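Local atomic coordinates of sporulation and cell division protein SsgA (Streptomyces sp. Ag82_O1-9, PDB entry 6SLC), a protein that probably takes part in sporulation-specific cell division, as a member of the SsgA-like family that includes the FtsZ-recruiting SsgB. Residues A[51-55]-A[56-60]. Residues are numbered along the deposited sequence; the frame is centred on the assembly and turned at random.
Sequences TADPY and AVHAT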
loop_
_atom_site.group_PDB
_atom_site.type_symbol
_atom_site.label_atom_id
_atom_site.label_comp_id
_atom_site.label_asym_id
_atom_site.label_seq_id
_atom_site.Cartn_x
_atom_site.Cartn_y
_atom_site.Cartn_z
ATOM N N THR A 51 9.473 -10.002 6.873
ATOM C CA THR A 51 9.867 -11.035 7.864
ATOM C C THR A 51 8.634 -11.818 8.326
ATOM O O THR A 51 8.814 -12.970 8.749
ATOM C CB THR A 51 10.627 -10.418 9.036
ATOM O OG1 THR A 51 9.714 -9.565 9.714
ATOM C CG2 THR A 51 11.847 -9.644 8.594
ATOM N N ALA A 52 7.432 -11.245 8.223
ATOM C CA ALA A 52 6.154 -11.939 8.514
ATOM C C ALA A 52 5.793 -12.924 7.389
ATOM O O ALA A 52 4.903 -13.762 7.611
ATOM C CB ALA A 52 5.044 -10.944 8.723
ATOM N N ASP A 53 6.429 -12.823 6.220
ATOM C CA ASP A 53 6.257 -13.759 5.077
ATOM C C ASP A 53 7.654 -14.209 4.662
ATOM O O ASP A 53 8.115 -13.902 3.571
ATOM C CB ASP A 53 5.445 -13.067 3.972
ATOM C CG ASP A 53 4.959 -13.965 2.844
ATOM O OD1 ASP A 53 5.153 -15.199 2.949
ATOM O OD2 ASP A 53 4.400 -13.419 1.859
ATOM N N PRO A 54 8.391 -14.930 5.540
ATOM C CA PRO A 54 9.843 -15.068 5.413
ATOM C C PRO A 54 10.367 -15.957 4.277
ATOM O O PRO A 54 11.552 -15.871 4.008
ATOM C CB PRO A 54 10.287 -15.653 6.756
ATOM C CG PRO A 54 9.073 -16.382 7.256
ATOM C CD PRO A 54 7.869 -15.638 6.714
ATOM N N TYR A 55 9.502 -16.732 3.619
ATOM C CA TYR A 55 9.866 -17.584 2.457
ATOM C C TYR A 55 9.741 -16.817 1.140
ATOM O O TYR A 55 10.205 -17.360 0.112
ATOM C CB TYR A 55 8.982 -18.833 2.405
ATOM C CG TYR A 55 9.261 -19.795 3.532
ATOM C CD1 TYR A 55 10.432 -20.541 3.563
ATOM C CD2 TYR A 55 8.378 -19.921 4.587
ATOM C CE1 TYR A 55 10.706 -21.404 4.605
ATOM C CE2 TYR A 55 8.635 -20.780 5.640
ATOM C CZ TYR A 55 9.797 -21.527 5.648
ATOM O OH TYR A 55 10.015 -22.371 6.700
ATOM N N ALA A 56 9.141 -15.621 1.151
ATOM C CA ALA A 56 8.698 -14.940 -0.089
ATOM C C ALA A 56 9.515 -13.681 -0.369
ATOM O O ALA A 56 10.018 -13.030 0.556
ATOM C CB ALA A 56 7.237 -14.612 -0.035
ATOM N N VAL A 57 9.630 -13.372 -1.653
ATOM C CA VAL A 57 10.027 -12.039 -2.156
ATOM C C VAL A 57 8.896 -11.543 -3.047
ATOM O O VAL A 57 8.476 -12.297 -3.944
ATOM C CB VAL A 57 11.368 -12.104 -2.883
ATOM C CG1 VAL A 57 11.668 -10.802 -3.622
ATOM C CG2 VAL A 57 12.482 -12.439 -1.896
ATOM N N HIS A 58 8.411 -10.325 -2.782
ATOM C CA HIS A 58 7.350 -9.659 -3.584
ATOM C C HIS A 58 8.026 -8.756 -4.597
ATOM O O HIS A 58 8.896 -7.966 -4.197
ATOM C CB HIS A 58 6.362 -8.957 -2.658
ATOM C CG HIS A 58 5.659 -9.925 -1.763
ATOM N ND1 HIS A 58 4.483 -10.573 -2.151
ATOM C CD2 HIS A 58 5.975 -10.392 -0.527
ATOM C CE1 HIS A 58 4.110 -11.391 -1.186
ATOM N NE2 HIS A 58 5.009 -11.295 -0.175
ATOM N N ALA A 59 7.662 -8.906 -5.867
ATOM C CA ALA A 59 8.193 -8.075 -6.967
ATOM C C ALA A 59 7.047 -7.252 -7.562
ATOM O O ALA A 59 5.985 -7.817 -7.855
ATOM C CB ALA A 59 8.871 -8.949 -7.989
ATOM N N THR A 60 7.254 -5.945 -7.695
ATOM C CA THR A 60 6.391 -5.027 -8.489
ATOM C C THR A 60 7.143 -4.605 -9.760
ATOM O O THR A 60 8.164 -3.919 -9.652
ATOM C CB THR A 60 5.981 -3.823 -7.650
ATOM O OG1 THR A 60 5.327 -4.282 -6.467
ATOM C CG2 THR A 60 5.052 -2.905 -8.396
HETATM O O HOH W 1 8.572 -11.459 2.058
#
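Asp-53 and His-58 meet side chain to side chain across a junction, Asp-53 in the loop after strand 40-50 and His-58 two residues past Ala-56, where strand 56-64 begins. The imidazole points an edge at the carboxylate: NE2 donates to Asp-53 OD2 over 3.0 Å, with an N-H...O angle of 153°. On the histidine side the bond is well directed, OD2 lying almost in the ring plane. On the aspartate side it is less so, because NE2 reaches OD2 from its anti side and well out of the carboxylate plane; the two flat groups are turned 54° against each other. The side chains cross at about a right angle. With CG anti to the backbone N (chi1 -169°), Asp-53 extends its carboxylate over Ala-56, whose methyl carbon CB lies 3.6 Å from Asp-53 OD2 and 3.7 Å from Asp-53 OD1. Val-72 of the adjoining strand 67-74 touches both Ala-56 and His-58.

The backbone beneath makes a type I beta turn from Asp-53 to Ala-56, closed by Ala-56 N donating to Asp-53 O at 3.1 Å. It leads out of the loop connecting the antiparallel neighbours 40-50 and 56-64, a local piece of sheet architecture. A water lies within hydrogen-bonding distance of both Asp-53 O (2.9 Å) and Ala-56 O (2.6 Å), though with other acceptors near it may not donate to both at once. Pro-54 and Tyr-55 occupy the turn's corners, and Tyr-49 OH hydrogen-bonds to Pro-54 O.

Asp-53 therefore grips the start of the strand twice, by its carbonyl at Ala-56 and its carboxylate at His-58. The His-58 side chain also touches Asp-50 of strand 40-50. The bond is consistent with a hydrogen on NE2, and the carboxylate of Asp-53 would be expected to favour a protonated ring.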